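Long-range contacts in N-acyl-D-glutamate deacylase (Bordetella bronchiseptica, PDB 3GIP), which catalyses the hydrolysis of N-acyl-D-glutamate to D-glutamate and a carboxylate, as a zinc-containing member of the amidohydrolase superfamily: residues Tyr282-Ser288 and His374-Ser380; Thr298-Ile302 and Ala341-Ala345; Ala205-Ala209 and Gly239-Ala243; Gln166-Gln170 and Glu200-Arg206. One frame throughout, in Å; residues are numbered along the deposited sequence.

Interaction 1 (Tyr282-Ser288 and His374-Ser380); sequences YPYPGSS and HPRLWGS. With FMT (formic acid), chain D; FMT (formic acid), chain E.
Arg376 lies across one face of the Tyr282 ring. Its CD sits 4.1 Å above the ring centre and its CZ is 4.5 Å from the centroid, a cation-pi contact with the guanidinium plane turned 50° from the ring. CG of Arg376 stands between the backbone N and carbonyl carbon (chi1 66°), and the chain then runs extended to NE, which lays the guanidinium over the tyrosine face, toward its hydroxyl end. CD also lies over a face of the His374 ring, in the corner between the two rings. His374 in turn points its edge at the face of Tyr284, with the ring planes 89° apart. Tyr284 also takes Arg376 CB against its CE2 at 3.4 Å.

The chain segment 282-288 follows barrel strand 277-281 of the TIM-barrel amidohydrolase fold, and the Arg376 side chain is about 7 Å from the zinc ion. A formate, probably from the crystallisation liquor, sits in this pocket. Its O1 accepts from Arg376 NH1 at 2.8 Å and from Ser288 N at 3.0 Å, while Tyr282 OH donates to its O2 at 2.6 Å. The second guanidinium nitrogen, Arg376 NH2, bonds to Ser288 O at 2.9 Å, tilted out of the carbonyl plane. Further along, a water joins Ser288 OG to His374 N. Ser287 OG donates to a second formate.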
loop_
_atom_site.group_PDB
_atom_site.type_symbol
_atom_site.label_atom_id
_atom_site.label_comp_id
_atom_site.label_asym_id
_atom_site.label_seq_id
_atom_site.Cartn_x
_atom_site.Cartn_y
_atom_site.Cartn_z
ATOM N N TYR A 282 -3.891 -1.040 -7.763
ATOM C CA TYR A 282 -2.608 -0.781 -8.395
ATOM C C TYR A 282 -3.040 -0.878 -9.862
ATOM O O TYR A 282 -3.926 -1.664 -10.202
ATOM C CB TYR A 282 -1.528 -1.813 -8.014
ATOM C CG TYR A 282 -1.963 -3.253 -7.970
ATOM C CD1 TYR A 282 -2.119 -3.996 -9.140
ATOM C CD2 TYR A 282 -2.204 -3.884 -6.751
ATOM C CE1 TYR A 282 -2.503 -5.331 -9.097
ATOM C CE2 TYR A 282 -2.590 -5.215 -6.694
ATOM C CZ TYR A 282 -2.738 -5.934 -7.871
ATOM O OH TYR A 282 -3.122 -7.251 -7.817
ATOM N N PRO A 283 -2.447 -0.058 -10.738
ATOM C CA PRO A 283 -2.792 -0.036 -12.165
ATOM C C PRO A 283 -2.255 -1.143 -13.064
ATOM O O PRO A 283 -1.574 -0.862 -14.047
ATOM C CB PRO A 283 -2.303 1.341 -12.591
ATOM C CG PRO A 283 -1.021 1.455 -11.813
ATOM C CD PRO A 283 -1.417 0.951 -10.432
ATOM N N TYR A 284 -2.581 -2.394 -12.736
ATOM C CA TYR A 284 -2.134 -3.552 -13.513
ATOM C C TYR A 284 -3.194 -4.648 -13.478
ATOM O O TYR A 284 -3.899 -4.808 -12.478
ATOM C CB TYR A 284 -0.834 -4.123 -12.943
ATOM C CG TYR A 284 0.302 -3.137 -12.826
ATOM C CD1 TYR A 284 1.305 -3.065 -13.796
ATOM C CD2 TYR A 284 0.394 -2.292 -11.724
ATOM C CE1 TYR A 284 2.376 -2.177 -13.658
ATOM C CE2 TYR A 284 1.449 -1.401 -11.581
ATOM C CZ TYR A 284 2.438 -1.348 -12.545
ATOM O OH TYR A 284 3.496 -0.485 -12.379
ATOM N N PRO A 285 -3.308 -5.431 -14.565
ATOM C CA PRO A 285 -4.289 -6.515 -14.646
ATOM C C PRO A 285 -3.756 -7.872 -14.189
ATOM O O PRO A 285 -4.287 -8.912 -14.567
ATOM C CB PRO A 285 -4.661 -6.515 -16.118
ATOM C CG PRO A 285 -3.334 -6.275 -16.754
ATOM C CD PRO A 285 -2.730 -5.159 -15.896
ATOM N N GLY A 286 -2.693 -7.851 -13.392
ATOM C CA GLY A 286 -2.124 -9.079 -12.874
ATOM C C GLY A 286 -1.812 -8.881 -11.403
ATOM O O GLY A 286 -1.384 -7.800 -11.007
ATOM N N SER A 287 -2.043 -9.911 -10.595
ATOM C CA SER A 287 -1.771 -9.834 -9.164
ATOM C C SER A 287 -0.443 -10.521 -8.885
ATOM O O SER A 287 0.179 -11.065 -9.790
ATOM C CB SER A 287 -2.886 -10.532 -8.383
ATOM O OG SER A 287 -2.887 -11.927 -8.645
ATOM N N SER A 288 0.001 -10.491 -7.631
ATOM C CA SER A 288 1.253 -11.147 -7.279
ATOM C C SER A 288 1.261 -11.465 -5.796
ATOM O O SER A 288 1.028 -10.595 -4.966
ATOM C CB SER A 288 2.453 -10.257 -7.613
ATOM O OG SER A 288 3.673 -10.945 -7.360
ATOM N N HIS A 374 6.736 -8.008 -9.309
ATOM C CA HIS A 374 5.712 -7.456 -10.176
ATOM C C HIS A 374 6.148 -5.986 -10.253
ATOM O O HIS A 374 6.504 -5.384 -9.235
ATOM C CB HIS A 374 4.354 -7.621 -9.486
ATOM C CG HIS A 374 3.212 -6.988 -10.215
ATOM N ND1 HIS A 374 1.994 -7.613 -10.372
ATOM C CD2 HIS A 374 3.086 -5.766 -10.781
ATOM C CE1 HIS A 374 1.166 -6.800 -11.005
ATOM N NE2 HIS A 374 1.804 -5.674 -11.263
ATOM N N PRO A 375 6.142 -5.393 -11.459
ATOM C CA PRO A 375 6.549 -3.999 -11.671
ATOM C C PRO A 375 5.828 -2.928 -10.857
ATOM O O PRO A 375 6.312 -1.800 -10.758
ATOM C CB PRO A 375 6.373 -3.811 -13.180
ATOM C CG PRO A 375 5.278 -4.775 -13.514
ATOM C CD PRO A 375 5.665 -5.993 -12.716
ATOM N N ARG A 376 4.686 -3.279 -10.274
ATOM C CA ARG A 376 3.928 -2.329 -9.463
ATOM C C ARG A 376 4.807 -1.791 -8.332
ATOM O O ARG A 376 4.570 -0.706 -7.803
ATOM C CB ARG A 376 2.681 -3.009 -8.892
ATOM C CG ARG A 376 2.980 -4.109 -7.894
ATOM C CD ARG A 376 1.755 -4.970 -7.650
ATOM N NE ARG A 376 1.984 -5.923 -6.569
ATOM C CZ ARG A 376 1.180 -6.942 -6.287
ATOM N NH1 ARG A 376 0.087 -7.156 -7.010
ATOM N NH2 ARG A 376 1.461 -7.740 -5.264
ATOM N N LEU A 377 5.826 -2.561 -7.973
ATOM C CA LEU A 377 6.759 -2.175 -6.919
ATOM C C LEU A 377 7.427 -0.838 -7.233
ATOM O O LEU A 377 7.614 -0.001 -6.345
ATOM C CB LEU A 377 7.837 -3.255 -6.772
ATOM C CG LEU A 377 8.999 -2.987 -5.814
ATOM C CD1 LEU A 377 8.495 -2.964 -4.377
ATOM C CD2 LEU A 377 10.053 -4.079 -5.993
ATOM N N TRP A 378 7.776 -0.644 -8.502
ATOM C CA TRP A 378 8.455 0.571 -8.944
ATOM C C TRP A 378 7.648 1.539 -9.801
ATOM O O TRP A 378 8.054 2.687 -9.968
ATOM C CB TRP A 378 9.716 0.215 -9.738
ATOM C CG TRP A 378 10.878 -0.237 -8.917
ATOM C CD1 TRP A 378 11.063 -1.467 -8.358
ATOM C CD2 TRP A 378 12.024 0.544 -8.563
ATOM N NE1 TRP A 378 12.258 -1.503 -7.678
ATOM C CE2 TRP A 378 12.867 -0.280 -7.788
ATOM C CE3 TRP A 378 12.421 1.863 -8.827
ATOM C CZ2 TRP A 378 14.087 0.171 -7.269
ATOM C CZ3 TRP A 378 13.635 2.312 -8.313
ATOM C CH2 TRP A 378 14.452 1.464 -7.542
ATOM N N GLY A 379 6.516 1.109 -10.344
ATOM C CA GLY A 379 5.797 2.024 -11.216
ATOM C C GLY A 379 4.331 2.324 -11.009
ATOM O O GLY A 379 3.726 2.968 -11.863
ATOM N N SER A 380 3.756 1.905 -9.891
ATOM C CA SER A 380 2.337 2.139 -9.649
ATOM C C SER A 380 1.840 3.580 -9.763
ATOM O O SER A 380 0.942 3.871 -10.557
ATOM C CB SER A 380 1.937 1.591 -8.274
ATOM O OG SER A 380 1.996 0.175 -8.252
HETATM C C FMT D . -2.514 -8.959 -4.994
HETATM O O1 FMT D . -1.430 -8.976 -5.524
HETATM O O2 FMT D . -3.461 -8.133 -5.448
HETATM C C FMT E . -4.027 -12.764 -5.602
HETATM O O1 FMT E . -3.540 -13.361 -6.530
HETATM O O2 FMT E . -4.609 -13.446 -4.609
HETATM O O HOH W 1 5.811 -9.246 -6.833
#

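Interaction 2 (Thr298-Ile302 and Ala341-Ala345); sequences TIDDI and AIYFA
Ile302 and Ile299 pack onto Tyr343, which belongs to strand 339-343, the middle strand of a three-stranded antiparallel sheet. Segment 298-302 is the loop that leads into the edge strand 303-307 of that sheet. The tight part of the contact is apolar and buried. Ile302 divides its branches: CG2 touches Ala341 CB at 3.6 Å, while CG1 meets Tyr343 CD1 at 4.0 Å. With chi1 at -72°, CG2 is anti to the backbone N and faces Ala341, and CG1, beside that N, faces the tyrosine. Ile299 crosses the tyrosine at about a right angle. Its CD1 ends the chain against Tyr343 CD1 at 4.1 Å and also reaches the CB of Ala345. The far end of Tyr343 is held elsewhere, where OH bonds to Ile290 O and Ile292 N.

The other side is looser and more polar. Asp300 and Asp301 are exposed, and Phe344 is partly so. Asp301 O approaches the edge of the Phe344 ring, near its plane, 3.5 Å from CD2. Ile342 CG2 covers one face of the same ring. No direct hydrogen bond joins the two segments; waters do this instead. One water donates to Asp300 O, accepts from Phe344 N and makes a weak bond to Ile342 O. A second water donates to Asp300 O at 2.8 Å and to Phe344 O at 2.7 Å.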
loop_
_atom_site.group_PDB
_atom_site.type_symbol
_atom_site.label_atom_id
_atom_site.label_comp_id
_atom_site.label_asym_id
_atom_site.label_seq_id
_atom_site.Cartn_x
_atom_site.Cartn_y
_atom_site.Cartn_z
ATOM N N THR A 298 -6.128 -23.495 -13.034
ATOM C CA THR A 298 -7.230 -22.548 -13.191
ATOM C C THR A 298 -6.783 -21.234 -13.822
ATOM O O THR A 298 -7.596 -20.503 -14.385
ATOM C CB THR A 298 -7.927 -22.243 -11.842
ATOM O OG1 THR A 298 -6.990 -21.659 -10.932
ATOM C CG2 THR A 298 -8.494 -23.521 -11.232
ATOM N N ILE A 299 -5.490 -20.937 -13.734
ATOM C CA ILE A 299 -4.951 -19.710 -14.311
ATOM C C ILE A 299 -3.721 -20.039 -15.144
ATOM O O ILE A 299 -2.802 -20.701 -14.665
ATOM C CB ILE A 299 -4.546 -18.694 -13.210
ATOM C CG1 ILE A 299 -5.768 -18.316 -12.369
ATOM C CG2 ILE A 299 -3.924 -17.454 -13.847
ATOM C CD1 ILE A 299 -5.463 -17.347 -11.230
ATOM N N ASP A 300 -3.711 -19.588 -16.398
ATOM C CA ASP A 300 -2.572 -19.825 -17.273
ATOM C C ASP A 300 -1.521 -18.737 -17.079
ATOM O O ASP A 300 -1.790 -17.685 -16.491
ATOM C CB ASP A 300 -2.998 -19.854 -18.746
ATOM C CG ASP A 300 -3.728 -21.132 -19.125
ATOM O OD1 ASP A 300 -3.540 -22.165 -18.447
ATOM O OD2 ASP A 300 -4.478 -21.104 -20.124
ATOM N N ASP A 301 -0.321 -19.006 -17.577
ATOM C CA ASP A 301 0.800 -18.080 -17.492
ATOM C C ASP A 301 1.230 -17.667 -16.090
ATOM O O ASP A 301 1.715 -16.554 -15.884
ATOM C CB ASP A 301 0.535 -16.833 -18.348
ATOM C CG ASP A 301 0.741 -17.098 -19.835
ATOM O OD1 ASP A 301 1.102 -18.237 -20.181
ATOM O OD2 ASP A 301 0.549 -16.174 -20.655
ATOM N N ILE A 302 1.056 -18.562 -15.122
ATOM C CA ILE A 302 1.508 -18.265 -13.770
ATOM C C ILE A 302 3.022 -18.111 -13.930
ATOM O O ILE A 302 3.695 -19.013 -14.433
ATOM C CB ILE A 302 1.171 -19.425 -12.803
ATOM C CG1 ILE A 302 -0.341 -19.447 -12.552
ATOM C CG2 ILE A 302 1.928 -19.256 -11.484
ATOM C CD1 ILE A 302 -0.822 -20.675 -11.780
ATOM N N ALA A 341 4.427 -15.793 -7.211
ATOM C CA ALA A 341 4.095 -15.734 -8.629
ATOM C C ALA A 341 3.223 -14.546 -8.983
ATOM O O ALA A 341 2.671 -13.873 -8.110
ATOM C CB ALA A 341 3.382 -17.017 -9.044
ATOM N N ILE A 342 3.120 -14.294 -10.285
ATOM C CA ILE A 342 2.275 -13.239 -10.814
ATOM C C ILE A 342 1.139 -13.979 -11.506
ATOM O O ILE A 342 1.364 -14.971 -12.209
ATOM C CB ILE A 342 3.019 -12.357 -11.843
ATOM C CG1 ILE A 342 4.077 -11.513 -11.127
ATOM C CG2 ILE A 342 2.022 -11.458 -12.585
ATOM C CD1 ILE A 342 4.998 -10.755 -12.052
ATOM N N TYR A 343 -0.077 -13.500 -11.280
ATOM C CA TYR A 343 -1.277 -14.097 -11.844
ATOM C C TYR A 343 -1.940 -13.089 -12.773
ATOM O O TYR A 343 -2.517 -12.105 -12.320
ATOM C CB TYR A 343 -2.241 -14.471 -10.713
ATOM C CG TYR A 343 -1.637 -15.414 -9.700
ATOM C CD1 TYR A 343 -1.633 -16.792 -9.915
ATOM C CD2 TYR A 343 -1.053 -14.926 -8.530
ATOM C CE1 TYR A 343 -1.065 -17.663 -8.988
ATOM C CE2 TYR A 343 -0.479 -15.792 -7.596
ATOM C CZ TYR A 343 -0.492 -17.153 -7.831
ATOM O OH TYR A 343 0.056 -18.011 -6.901
ATOM N N PHE A 344 -1.841 -13.337 -14.074
ATOM C CA PHE A 344 -2.427 -12.454 -15.080
ATOM C C PHE A 344 -3.883 -12.865 -15.225
ATOM O O PHE A 344 -4.233 -13.645 -16.108
ATOM C CB PHE A 344 -1.657 -12.629 -16.391
ATOM C CG PHE A 344 -0.211 -12.237 -16.283
ATOM C CD1 PHE A 344 0.153 -10.891 -16.251
ATOM C CD2 PHE A 344 0.784 -13.204 -16.163
ATOM C CE1 PHE A 344 1.481 -10.513 -16.101
ATOM C CE2 PHE A 344 2.120 -12.835 -16.011
ATOM C CZ PHE A 344 2.470 -11.487 -15.980
ATOM N N ALA A 345 -4.738 -12.321 -14.361
ATOM C CA ALA A 345 -6.138 -12.724 -14.359
ATOM C C ALA A 345 -7.214 -11.652 -14.319
ATOM O O ALA A 345 -8.384 -11.978 -14.126
ATOM C CB ALA A 345 -6.364 -13.700 -13.201
HETATM O O HOH W 2 -0.830 -15.915 -14.607
HETATM O O HOH W 3 -3.855 -16.012 -17.311
#

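Interaction 3 (Ala205-Ala209 and Gly239-Ala243)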
loop_
_atom_site.group_PDB
_atom_site.type_symbol
_atom_site.label_atom_id
_atom_site.label_comp_id
_atom_site.label_asym_id
_atom_site.label_seq_id
_atom_site.Cartn_x
_atom_site.Cartn_y
_atom_site.Cartn_z
ATOM N N ALA A 205 -12.851 -5.335 15.202
ATOM C CA ALA A 205 -13.425 -4.140 14.593
ATOM C C ALA A 205 -14.006 -3.192 15.643
ATOM O O ALA A 205 -13.931 -1.971 15.496
ATOM C CB ALA A 205 -14.502 -4.535 13.580
ATOM N N ARG A 206 -14.585 -3.750 16.705
ATOM C CA ARG A 206 -15.153 -2.919 17.764
ATOM C C ARG A 206 -14.041 -2.145 18.463
ATOM O O ARG A 206 -14.208 -0.976 18.818
ATOM C CB ARG A 206 -15.905 -3.773 18.792
ATOM C CG ARG A 206 -17.216 -4.362 18.299
ATOM C CD ARG A 206 -18.104 -4.777 19.473
ATOM N NE ARG A 206 -17.477 -5.790 20.321
ATOM C CZ ARG A 206 -17.397 -7.081 20.015
ATOM N NH1 ARG A 206 -17.906 -7.530 18.877
ATOM N NH2 ARG A 206 -16.804 -7.926 20.850
ATOM N N VAL A 207 -12.906 -2.806 18.666
ATOM C CA VAL A 207 -11.764 -2.172 19.308
ATOM C C VAL A 207 -11.247 -1.031 18.434
ATOM O O VAL A 207 -10.926 0.048 18.929
ATOM C CB VAL A 207 -10.623 -3.191 19.545
ATOM C CG1 VAL A 207 -9.396 -2.487 20.102
ATOM C CG2 VAL A 207 -11.095 -4.278 20.503
ATOM N N ALA A 208 -11.168 -1.273 17.128
ATOM C CA ALA A 208 -10.688 -0.249 16.205
ATOM C C ALA A 208 -11.692 0.899 16.094
ATOM O O ALA A 208 -11.325 2.072 16.171
ATOM C CB ALA A 208 -10.440 -0.867 14.828
ATOM N N ALA A 209 -12.960 0.549 15.924
ATOM C CA ALA A 209 -14.021 1.542 15.786
ATOM C C ALA A 209 -14.094 2.493 16.979
ATOM O O ALA A 209 -14.283 3.700 16.811
ATOM C CB ALA A 209 -15.356 0.842 15.594
ATOM N N GLY A 239 -22.091 -3.328 11.071
ATOM C CA GLY A 239 -22.443 -3.734 12.418
ATOM C C GLY A 239 -21.653 -3.047 13.514
ATOM O O GLY A 239 -22.190 -2.776 14.587
ATOM N N THR A 240 -20.383 -2.752 13.251
ATOM C CA THR A 240 -19.527 -2.115 14.252
ATOM C C THR A 240 -19.272 -0.632 14.025
ATOM O O THR A 240 -18.854 0.076 14.943
ATOM C CB THR A 240 -18.152 -2.802 14.320
ATOM O OG1 THR A 240 -17.458 -2.594 13.083
ATOM C CG2 THR A 240 -18.311 -4.293 14.558
ATOM N N GLY A 241 -19.513 -0.163 12.805
ATOM C CA GLY A 241 -19.275 1.235 12.492
ATOM C C GLY A 241 -17.801 1.505 12.224
ATOM O O GLY A 241 -17.377 2.654 12.099
ATOM N N CYS A 242 -17.015 0.438 12.131
ATOM C CA CYS A 242 -15.584 0.569 11.892
ATOM C C CYS A 242 -15.262 0.994 10.461
ATOM O O CYS A 242 -15.721 0.367 9.502
ATOM C CB CYS A 242 -14.883 -0.760 12.192
ATOM S SG CYS A 242 -13.080 -0.661 12.228
ATOM N N ALA A 243 -14.477 2.061 10.323
ATOM C CA ALA A 243 -14.069 2.539 9.003
ATOM C C ALA A 243 -13.402 1.350 8.313
ATOM O O ALA A 243 -12.602 0.636 8.923
ATOM C CB ALA A 243 -13.097 3.700 9.141
HETATM O O HOH W 4 -15.460 4.545 14.106
#
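Ala209, within helix 198-210, comes close to Cys242 just past the end of helix 226-240, their CA atoms 4.3 Å apart. The second helix ends at Thr240, and Gly241 leaves helical geometry with positive phi. Small side chains allow the close approach. Ala209 CB rests on Thr240 O at 3.6 Å and on the CA and CB of Cys242. Cys242 SG is anti to its own backbone N (chi1 -169°), which lays the sulfur against the helix, 3.7 Å from Ala208 CB and close to Ala205 O. One turn before Ala209 on the helix, Ala205 meets Thr240: OG1 is 3.6 Å from Ala205 CB. The threonine methyl CG2 points at Arg206 CG, and these two side chains cross at about a right angle. The contact joins consecutive outer helices of the TIM barrel at their C-terminal ends.

Thr240 OG1 is bonded on its own side of the contact: it accepts from Cys242 N at 3.2 Å, an ST turn, and bonds to Ile236 O one turn back in the helix. No direct hydrogen bond links the segments; a water donates to Ala209 O and weakly to Gly241 O. The contact therefore rests mainly on van der Waals packing.

Interaction 4 (Gln166-Gln170 and Glu200-Arg206); sequences QQAMQ and ELEGLAR
Glu200 meets Gln166 and Met169 of the neighbouring helix. Its chain is extended, with CG anti to the backbone N (chi1 179°), and slants across the Gln166 amide, whose plane is 58° from the carboxylate. Gln166 OE1 lies 3.2 Å from Glu200 CG. Gln166 NE2 donates to Glu200 O at 3.1 Å, in the carbonyl plane on a lone pair, though tilted from its own amide plane. Met169 crosses the Glu200 side chain at about a right angle, with CE 3.7 Å from OE2. The carboxylate forms a salt bridge to Arg150 through OE1.

Leu204, one turn after Glu200, packs against the other helix. Its CD2 lies 3.8 Å from Met169 O and 3.9 Å from Gln170 CG.

Gln170 reaches out along an extended chain over the backbone of Gly203, where its CD is 3.6 Å from Gly203 O. Gly203 has no side chain, so the ends of both glutamines can lie close to the helix backbone.

The axes of the two helical segments approach to 9.6 Å and cross at -33°, running roughly the same way. This is the arrangement of successive outer helices, 163-179 and 198-210, that wrap the parallel strands of a TIM barrel.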
loop_
_atom_site.group_PDB
_atom_site.type_symbol
_atom_site.label_atom_id
_atom_site.label_comp_id
_atom_site.label_asym_id
_atom_site.label_seq_id
_atom_site.Cartn_x
_atom_site.Cartn_y
_atom_site.Cartn_z
ATOM N N GLN A 166 -9.505 -14.727 22.144
ATOM C CA GLN A 166 -10.158 -13.638 21.424
ATOM C C GLN A 166 -9.857 -12.339 22.161
ATOM O O GLN A 166 -9.534 -11.323 21.546
ATOM C CB GLN A 166 -11.669 -13.862 21.363
ATOM C CG GLN A 166 -12.464 -12.714 20.732
ATOM C CD GLN A 166 -12.179 -12.537 19.250
ATOM O OE1 GLN A 166 -12.088 -13.513 18.505
ATOM N NE2 GLN A 166 -12.057 -11.285 18.811
ATOM N N GLN A 167 -9.953 -12.375 23.487
ATOM C CA GLN A 167 -9.683 -11.178 24.272
ATOM C C GLN A 167 -8.208 -10.797 24.181
ATOM O O GLN A 167 -7.863 -9.615 24.199
ATOM C CB GLN A 167 -10.079 -11.391 25.737
ATOM C CG GLN A 167 -10.058 -10.117 26.571
ATOM C CD GLN A 167 -10.955 -9.031 25.998
ATOM O OE1 GLN A 167 -12.143 -9.253 25.765
ATOM N NE2 GLN A 167 -10.389 -7.850 25.772
ATOM N N ALA A 168 -7.337 -11.796 24.084
ATOM C CA ALA A 168 -5.905 -11.534 23.980
ATOM C C ALA A 168 -5.610 -10.795 22.679
ATOM O O ALA A 168 -4.821 -9.852 22.653
ATOM C CB ALA A 168 -5.124 -12.837 24.027
ATOM N N MET A 169 -6.247 -11.226 21.597
ATOM C CA MET A 169 -6.034 -10.571 20.312
ATOM C C MET A 169 -6.561 -9.142 20.361
ATOM O O MET A 169 -5.948 -8.224 19.814
ATOM C CB MET A 169 -6.716 -11.356 19.188
ATOM C CG MET A 169 -6.081 -12.715 18.923
ATOM S SD MET A 169 -6.666 -13.507 17.403
ATOM C CE MET A 169 -8.169 -14.265 17.987
ATOM N N GLN A 170 -7.693 -8.946 21.031
ATOM C CA GLN A 170 -8.260 -7.614 21.147
ATOM C C GLN A 170 -7.357 -6.722 21.994
ATOM O O GLN A 170 -7.155 -5.552 21.673
ATOM C CB GLN A 170 -9.671 -7.688 21.737
ATOM C CG GLN A 170 -10.711 -8.104 20.707
ATOM C CD GLN A 170 -12.100 -8.270 21.280
ATOM O OE1 GLN A 170 -12.509 -7.540 22.189
ATOM N NE2 GLN A 170 -12.848 -9.218 20.735
ATOM N N GLU A 200 -15.071 -13.153 15.596
ATOM C CA GLU A 200 -13.669 -12.826 15.816
ATOM C C GLU A 200 -13.288 -11.496 15.175
ATOM O O GLU A 200 -12.666 -10.635 15.806
ATOM C CB GLU A 200 -12.783 -13.940 15.249
ATOM C CG GLU A 200 -11.289 -13.699 15.408
ATOM C CD GLU A 200 -10.458 -14.866 14.907
ATOM O OE1 GLU A 200 -10.957 -16.012 14.950
ATOM O OE2 GLU A 200 -9.302 -14.644 14.489
ATOM N N LEU A 201 -13.670 -11.329 13.915
ATOM C CA LEU A 201 -13.351 -10.114 13.183
ATOM C C LEU A 201 -14.106 -8.907 13.732
ATOM O O LEU A 201 -13.555 -7.806 13.816
ATOM C CB LEU A 201 -13.659 -10.324 11.696
ATOM C CG LEU A 201 -12.922 -11.534 11.098
ATOM C CD1 LEU A 201 -13.341 -11.742 9.648
ATOM C CD2 LEU A 201 -11.413 -11.321 11.202
ATOM N N GLU A 202 -15.357 -9.119 14.126
ATOM C CA GLU A 202 -16.170 -8.041 14.676
ATOM C C GLU A 202 -15.586 -7.566 16.000
ATOM O O GLU A 202 -15.607 -6.374 16.303
ATOM C CB GLU A 202 -17.611 -8.515 14.877
ATOM C CG GLU A 202 -18.294 -8.932 13.586
ATOM C CD GLU A 202 -19.674 -9.513 13.811
ATOM O OE1 GLU A 202 -19.864 -10.215 14.828
ATOM O OE2 GLU A 202 -20.563 -9.282 12.963
ATOM N N GLY A 203 -15.065 -8.505 16.788
ATOM C CA GLY A 203 -14.470 -8.144 18.062
ATOM C C GLY A 203 -13.323 -7.172 17.866
ATOM O O GLY A 203 -13.212 -6.172 18.575
ATOM N N LEU A 204 -12.464 -7.461 16.891
ATOM C CA LEU A 204 -11.329 -6.592 16.609
ATOM C C LEU A 204 -11.824 -5.265 16.042
ATOM O O LEU A 204 -11.292 -4.199 16.366
ATOM C CB LEU A 204 -10.384 -7.274 15.615
ATOM C CG LEU A 204 -9.719 -8.542 16.165
ATOM C CD1 LEU A 204 -8.966 -9.269 15.059
ATOM C CD2 LEU A 204 -8.774 -8.166 17.296
ATOM N N ALA A 205 -12.851 -5.335 15.202
ATOM C CA ALA A 205 -13.425 -4.140 14.593
ATOM C C ALA A 205 -14.006 -3.192 15.643
ATOM O O ALA A 205 -13.931 -1.971 15.496
ATOM C CB ALA A 205 -14.502 -4.535 13.580
ATOM N N ARG A 206 -14.585 -3.750 16.705
ATOM C CA ARG A 206 -15.153 -2.919 17.764
ATOM C C ARG A 206 -14.041 -2.145 18.463
ATOM O O ARG A 206 -14.208 -0.976 18.818
ATOM C CB ARG A 206 -15.905 -3.773 18.792
ATOM C CG ARG A 206 -17.216 -4.362 18.299
ATOM C CD ARG A 206 -18.104 -4.777 19.473
ATOM N NE ARG A 206 -17.477 -5.790 20.321
ATOM C CZ ARG A 206 -17.397 -7.081 20.015
ATOM N NH1 ARG A 206 -17.906 -7.530 18.877
ATOM N NH2 ARG A 206 -16.804 -7.926 20.850
#

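How the interactions relate
From the N terminus, interaction 4 closes first, joining helix 163-179 to helix 198-210. Interaction 3 starts where it ends: both use helix 198-210 and share Ala205 and Arg206, and interaction 3 carries the link on to the end of helix 226-240. Three successive outer helices are thus tied in a row. Interaction 1 opens later in the chain, at 282-288, and closes at 374-380. Interaction 2 is nested inside that loop. The two meet in one sheet, where strands 287-290 and 339-343 are neighbours, with Ser287 N 2.8 Å from Tyr343 O. The centres of interactions 1 and 3 are about 30 Å apart, on opposite sides of the chain's centre.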